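Side-chain contacts in Sca-family protein (Rickettsia rickettsii, PDB 4LQ8), which is of incompletely defined function; this rickettsial surface-antigen-family protein, here its N-terminal head domain, is probably involved in cell adhesion: residues Asp79-Gln84 with Thr117-Pro122; Ala182-Val185 with Asp191-Cys194; Asp225-Leu230 with Gly235-Ser240. All coordinates share one frame; numbering follows the deposited sequence.

Interaction 1: residues Asp79-Gln84 with Thr117-Pro122; sequences DNLIEQ and TFFGNP
I82 reaches across from helix 64-90 to two phenylalanines, F118 and F119, on the short helix 116-120, while of the two rings L81 beside it meets F119. The two backbones stay well apart, with 10.0 Å between the CA atoms of I82 and F118, so side chains span the gap. I82 does most of its work with one methyl, CD1. With CG1 beside the backbone N (chi1 -69°) and a second bend at chi2, CD1 comes over one face of the F118 ring. It lies 4.1 Å from the F118 ring centroid and 29° off the ring normal, a CH-pi contact displaced toward CE2, which is 3.6 Å from I82 CD1. The same methyl also comes within 4.1 Å of F119 CZ, so it touches both aromatics at once. L81 approaches F119 differently: its CD2 arrives near the plane of the ring, at the edge, 3.5 Å from F119 CE1. The two rings are themselves in contact, since F118 CD2 sits 3.9 Å above the plane of the F119 ring, over its centre. F119 therefore has a face against F118 and an edge against L81. No hydrogen bond crosses this contact; it is wholly apolar, and three of the four residues are buried. I105 of helix 95-111 packs on both I82 and F118, and I128 of helix 125-132 lies against both phenylalanines. L81 also touches A131 of helix 125-132 and L137 of helix 135-155. Aliphatic branches meeting aromatic rings in this way, with further helices closing around them, are characteristic of the hydrophobic core of an alpha-helical bundle, here in the helical part of the Sca4 head domain.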
# COMPACT_ATOMS: atom_id res chain seq x y z
N ASP A 79 -14.06 -3.26 4.15
CA ASP A 79 -15.44 -3.74 4.00
C ASP A 79 -15.52 -5.23 3.67
O ASP A 79 -16.31 -5.95 4.28
CB ASP A 79 -16.22 -2.92 2.97
CG ASP A 79 -16.44 -1.47 3.34
OD1 ASP A 79 -16.27 -1.12 4.55
OD2 ASP A 79 -16.80 -0.67 2.44
N ASN A 80 -14.68 -5.71 2.72
CA ASN A 80 -14.63 -7.13 2.41
C ASN A 80 -14.11 -7.92 3.61
O ASN A 80 -14.65 -8.98 3.89
CB ASN A 80 -13.82 -7.42 1.17
CG ASN A 80 -14.51 -6.93 -0.05
OD1 ASN A 80 -15.50 -7.49 -0.48
ND2 ASN A 80 -13.98 -5.88 -0.65
N LEU A 81 -13.12 -7.37 4.33
CA LEU A 81 -12.56 -8.01 5.53
C LEU A 81 -13.62 -8.16 6.64
O LEU A 81 -13.75 -9.24 7.20
CB LEU A 81 -11.35 -7.21 6.04
CG LEU A 81 -10.71 -7.61 7.38
CD1 LEU A 81 -10.28 -9.09 7.39
CD2 LEU A 81 -9.50 -6.71 7.65
N ILE A 82 -14.38 -7.10 6.92
CA ILE A 82 -15.45 -7.14 7.92
C ILE A 82 -16.52 -8.17 7.54
O ILE A 82 -16.95 -8.93 8.42
CB ILE A 82 -16.03 -5.71 8.17
CG1 ILE A 82 -14.99 -4.81 8.92
CG2 ILE A 82 -17.39 -5.75 8.90
CD1 ILE A 82 -14.54 -5.30 10.27
N GLU A 83 -16.91 -8.23 6.25
CA GLU A 83 -17.88 -9.21 5.74
C GLU A 83 -17.38 -10.62 6.04
O GLU A 83 -18.17 -11.44 6.52
CB GLU A 83 -18.10 -9.04 4.23
CG GLU A 83 -19.13 -7.98 3.92
CD GLU A 83 -20.50 -8.25 4.50
OE1 GLU A 83 -20.98 -9.40 4.35
OE2 GLU A 83 -21.02 -7.37 5.21
N GLN A 84 -16.07 -10.89 5.81
CA GLN A 84 -15.46 -12.19 6.08
C GLN A 84 -15.48 -12.49 7.58
O GLN A 84 -15.83 -13.61 7.95
CB GLN A 84 -14.04 -12.31 5.49
CG GLN A 84 -13.44 -13.72 5.66
CD GLN A 84 -14.19 -14.78 4.88
OE1 GLN A 84 -14.28 -14.72 3.66
NE2 GLN A 84 -14.73 -15.77 5.57
N THR A 117 -11.52 2.38 15.79
CA THR A 117 -11.46 1.71 17.10
C THR A 117 -11.36 0.18 16.91
O THR A 117 -10.52 -0.44 17.55
CB THR A 117 -12.61 2.16 18.01
OG1 THR A 117 -12.54 3.58 18.12
CG2 THR A 117 -12.53 1.54 19.43
N PHE A 118 -12.18 -0.41 16.01
CA PHE A 118 -12.12 -1.84 15.73
C PHE A 118 -10.69 -2.28 15.35
O PHE A 118 -10.17 -3.23 15.93
CB PHE A 118 -13.08 -2.22 14.60
CG PHE A 118 -13.09 -3.71 14.31
CD1 PHE A 118 -13.88 -4.58 15.06
CD2 PHE A 118 -12.29 -4.24 13.31
CE1 PHE A 118 -13.87 -5.96 14.80
CE2 PHE A 118 -12.28 -5.62 13.06
CZ PHE A 118 -13.08 -6.47 13.80
N PHE A 119 -10.08 -1.61 14.36
CA PHE A 119 -8.76 -2.02 13.86
C PHE A 119 -7.61 -1.71 14.81
O PHE A 119 -6.60 -2.41 14.78
CB PHE A 119 -8.48 -1.47 12.45
CG PHE A 119 -9.30 -2.18 11.39
CD1 PHE A 119 -8.97 -3.47 10.99
CD2 PHE A 119 -10.41 -1.57 10.82
CE1 PHE A 119 -9.77 -4.15 10.07
CE2 PHE A 119 -11.19 -2.24 9.88
CZ PHE A 119 -10.87 -3.53 9.51
N GLY A 120 -7.79 -0.73 15.69
CA GLY A 120 -6.78 -0.41 16.69
C GLY A 120 -6.90 -1.23 17.97
O GLY A 120 -6.09 -1.08 18.89
N ASN A 121 -7.93 -2.11 18.05
CA ASN A 121 -8.14 -2.91 19.27
C ASN A 121 -7.39 -4.23 19.17
O ASN A 121 -7.76 -5.05 18.34
CB ASN A 121 -9.65 -3.13 19.51
CG ASN A 121 -9.99 -3.84 20.80
OD1 ASN A 121 -9.14 -4.42 21.51
ND2 ASN A 121 -11.25 -3.81 21.14
N PRO A 122 -6.36 -4.51 20.01
CA PRO A 122 -5.65 -5.80 19.91
C PRO A 122 -6.51 -7.06 20.15
O PRO A 122 -6.13 -8.14 19.70
CB PRO A 122 -4.52 -5.67 20.95
CG PRO A 122 -4.98 -4.65 21.91
CD PRO A 122 -5.79 -3.67 21.09

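Interaction 2: residues Ala182-Val185 with Asp191-Cys194; sequences ATVV and DELC
V185 pairs with C194 as an antiparallel hydrogen-bonded pair, V185 N donating to C194 O at 2.8 Å, but the return bond, also 2.8 Å, comes to V185 O from L193 N instead of C194 N. Two residues, L193 and C194, thus stand opposite one, which is a classic beta bulge, and the near-helical backbone of L193 is where strand 192-201 turns its corner. Both bonds are somewhat bent at the hydrogen, with angles of 151° and 153°. V185 O takes a weaker touch as well, a CA-H...O contact from E192 CA at 3.5 Å.

On one face of the hairpin, V185 and C194 lie side by side. C194 holds its sulfur between its own N and carbonyl carbon, chi1 74°, which sets SG beside V185 CB at 4.1 Å. V185 CG1 reaches L193 CB more loosely, at 4.3 Å. M237 packs against all three of these residues, and V36 against V185 and L193.

V184 points to the opposite face. Its CG1 meets the aliphatic stem of E192, 3.7 Å from CG, the two side chains crossing at about a right angle. The stem of E192 is extended, and its carboxylate still lies alongside the valine methyl, with OE2 hydrogen-bonded to T195 OG1.

The chemistry is therefore divided: backbone bonds fix the hairpin, the V185 side of it is apolar and buried, and on the V184 side a glutamate offers methylenes to a valine while one carboxylate oxygen, OE2, is held by the hydroxyl of T195.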
# COMPACT_ATOMS: atom_id res chain seq x y z
N ALA A 182 17.31 7.70 -9.28
CA ALA A 182 16.76 8.79 -8.51
C ALA A 182 15.85 9.61 -9.37
O ALA A 182 15.99 9.62 -10.60
CB ALA A 182 17.89 9.67 -7.96
N THR A 183 14.88 10.29 -8.74
CA THR A 183 13.97 11.20 -9.43
C THR A 183 13.74 12.44 -8.57
O THR A 183 13.41 12.33 -7.39
CB THR A 183 12.68 10.52 -9.94
OG1 THR A 183 12.01 11.40 -10.84
CG2 THR A 183 11.73 10.08 -8.82
N VAL A 184 13.97 13.61 -9.16
CA VAL A 184 13.77 14.90 -8.48
C VAL A 184 12.29 15.28 -8.71
O VAL A 184 11.86 15.49 -9.85
CB VAL A 184 14.77 16.00 -8.95
CG1 VAL A 184 14.57 17.28 -8.14
CG2 VAL A 184 16.22 15.51 -8.84
N VAL A 185 11.51 15.28 -7.64
CA VAL A 185 10.09 15.61 -7.70
C VAL A 185 9.96 17.13 -7.56
O VAL A 185 10.31 17.68 -6.52
CB VAL A 185 9.28 14.81 -6.66
CG1 VAL A 185 7.83 15.27 -6.64
CG2 VAL A 185 9.36 13.30 -6.94
N ASP A 191 10.44 24.07 -8.23
CA ASP A 191 11.20 23.86 -7.00
C ASP A 191 11.03 22.42 -6.53
O ASP A 191 9.94 21.85 -6.63
CB ASP A 191 10.79 24.84 -5.89
CG ASP A 191 11.02 26.30 -6.24
OD1 ASP A 191 12.19 26.67 -6.47
OD2 ASP A 191 10.04 27.06 -6.26
N GLU A 192 12.13 21.84 -6.03
CA GLU A 192 12.17 20.45 -5.57
C GLU A 192 11.39 20.22 -4.25
O GLU A 192 11.72 20.80 -3.22
CB GLU A 192 13.64 20.02 -5.44
CG GLU A 192 13.87 18.66 -4.79
CD GLU A 192 15.32 18.35 -4.49
OE1 GLU A 192 16.22 18.98 -5.10
OE2 GLU A 192 15.57 17.46 -3.64
N LEU A 193 10.38 19.34 -4.30
CA LEU A 193 9.59 18.91 -3.15
C LEU A 193 10.44 17.90 -2.37
O LEU A 193 10.49 17.96 -1.14
CB LEU A 193 8.28 18.24 -3.60
CG LEU A 193 7.00 19.06 -3.47
CD1 LEU A 193 6.96 20.14 -4.47
CD2 LEU A 193 5.79 18.21 -3.70
N CYS A 194 11.13 16.99 -3.12
CA CYS A 194 12.01 15.93 -2.61
C CYS A 194 12.67 15.25 -3.81
O CYS A 194 12.26 15.45 -4.95
CB CYS A 194 11.21 14.92 -1.80
SG CYS A 194 10.19 13.83 -2.81

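Interaction 3: residues Asp225-Leu230 with Gly235-Ser240; sequences DFPIKL and GSMHLS
M237 lays its terminal methyl in the shallow groove between P227 and L230. Its chain runs straight out from strand 236-245 as far as the sulfur and then bends, chi3 73°, which swings CE toward the loop. L230 CD2 forms one wall of the groove, 4.1 Å from M237 CE, and meets the methionine at about a right angle. The pyrrolidine ring forms the other wall, P227 CG lying a looser 4.4 Å from M237 CE.

Two residues along, L239 makes the second bump. Its CD1 abuts the rim of the F226 ring in the ring plane, 3.8 Å from F226 CD1, and the two side chains slide past each other in opposite directions, so they meet alongside and not end-on. No hydrogen bond crosses, and between these two segments the contact is purely apolar.

Around the contact, Y263 of strand 258-265 packs against F226, L230 and M237, and its hydroxyl hydrogen-bonds P227 O. Helix 308-320 brings M314 onto F226, F34 of strand 33-37 touches L239, and strand 192-201 adds L196 on P227 and C194 on both L230 and M237.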
# COMPACT_ATOMS: atom_id res chain seq x y z
N ASP A 225 13.26 4.98 -0.79
CA ASP A 225 13.39 5.68 0.48
C ASP A 225 12.34 6.80 0.60
O ASP A 225 12.66 7.97 0.53
CB ASP A 225 14.83 6.19 0.65
CG ASP A 225 15.20 6.60 2.06
OD1 ASP A 225 14.49 6.19 3.01
OD2 ASP A 225 16.22 7.30 2.23
N PHE A 226 11.07 6.42 0.77
CA PHE A 226 9.96 7.39 0.85
C PHE A 226 10.16 8.38 1.99
O PHE A 226 10.48 7.95 3.10
CB PHE A 226 8.61 6.68 0.99
CG PHE A 226 8.23 5.77 -0.15
CD1 PHE A 226 7.60 6.28 -1.29
CD2 PHE A 226 8.46 4.40 -0.07
CE1 PHE A 226 7.25 5.43 -2.35
CE2 PHE A 226 8.12 3.56 -1.12
CZ PHE A 226 7.49 4.07 -2.25
N PRO A 227 10.03 9.71 1.75
CA PRO A 227 10.22 10.66 2.86
C PRO A 227 9.06 10.58 3.86
O PRO A 227 7.95 10.21 3.48
CB PRO A 227 10.30 12.03 2.15
CG PRO A 227 9.55 11.85 0.89
CD PRO A 227 9.66 10.40 0.49
N ILE A 228 9.36 10.82 5.14
CA ILE A 228 8.35 10.81 6.21
C ILE A 228 7.91 12.24 6.40
O ILE A 228 6.74 12.55 6.25
CB ILE A 228 8.89 10.16 7.53
CG1 ILE A 228 9.46 8.74 7.29
CG2 ILE A 228 7.83 10.17 8.65
CD1 ILE A 228 8.49 7.74 6.62
N LYS A 229 8.87 13.13 6.66
CA LYS A 229 8.66 14.55 6.85
C LYS A 229 9.47 15.32 5.81
O LYS A 229 10.65 15.03 5.59
CB LYS A 229 8.98 14.98 8.28
CG LYS A 229 7.90 14.50 9.25
CD LYS A 229 8.05 15.06 10.65
CE LYS A 229 7.02 14.49 11.60
NZ LYS A 229 7.35 13.09 11.98
N LEU A 230 8.82 16.24 5.11
CA LEU A 230 9.49 17.00 4.05
C LEU A 230 9.70 18.43 4.51
O LEU A 230 8.86 18.98 5.24
CB LEU A 230 8.69 16.92 2.74
CG LEU A 230 8.63 15.51 2.10
CD1 LEU A 230 7.46 14.69 2.68
CD2 LEU A 230 8.49 15.60 0.61
N GLY A 235 3.80 22.19 -1.41
CA GLY A 235 2.95 21.44 -2.32
C GLY A 235 2.46 20.09 -1.85
O GLY A 235 2.64 19.70 -0.69
N SER A 236 1.83 19.37 -2.77
CA SER A 236 1.28 18.03 -2.59
C SER A 236 1.96 17.10 -3.57
O SER A 236 2.46 17.54 -4.61
CB SER A 236 -0.22 18.02 -2.84
OG SER A 236 -0.88 18.94 -1.99
N MET A 237 1.97 15.81 -3.26
CA MET A 237 2.63 14.80 -4.07
C MET A 237 1.96 13.45 -3.85
O MET A 237 1.72 13.06 -2.72
CB MET A 237 4.12 14.78 -3.67
CG MET A 237 4.94 13.67 -4.26
SD MET A 237 6.67 13.75 -3.69
CE MET A 237 6.51 13.22 -2.03
N HIS A 238 1.66 12.74 -4.94
CA HIS A 238 1.08 11.39 -4.85
C HIS A 238 1.95 10.47 -5.67
O HIS A 238 2.32 10.79 -6.79
CB HIS A 238 -0.38 11.34 -5.31
CG HIS A 238 -1.26 12.27 -4.53
ND1 HIS A 238 -1.87 11.86 -3.36
CD2 HIS A 238 -1.58 13.56 -4.76
CE1 HIS A 238 -2.55 12.91 -2.93
NE2 HIS A 238 -2.39 13.96 -3.75
N LEU A 239 2.32 9.34 -5.07
CA LEU A 239 3.22 8.37 -5.69
C LEU A 239 2.57 7.04 -5.82
O LEU A 239 1.90 6.59 -4.89
CB LEU A 239 4.48 8.22 -4.83
CG LEU A 239 5.26 9.51 -4.48
CD1 LEU A 239 6.39 9.18 -3.51
CD2 LEU A 239 5.80 10.19 -5.76
N SER A 240 2.75 6.39 -6.98
CA SER A 240 2.22 5.05 -7.27
C SER A 240 3.37 4.22 -7.80
O SER A 240 3.77 4.41 -8.94
CB SER A 240 1.08 5.10 -8.29
OG SER A 240 -0.08 5.70 -7.75

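How the interactions relate
From the N terminus, interaction 1 comes first, joining helix 64-90 to helix 116-120 and closing a loop of 32 residues that is mostly helix. Interaction 2 then closes the hairpin between strands 180-186 and 192-201, and interaction 3 folds the loop 225-230 back on strand 236-245. The three are in series, with no crossing or nesting. Interaction 1 stands apart, its centre about 37 Å from the centre of interaction 2 and 27 Å from that of interaction 3, across the chain's centre. Interactions 2 and 3 touch, mainly by side-chain packing: M237 SD touches V185 CG1 at 3.5 Å, joining the six-stranded antiparallel sheet to the larger mixed sheet.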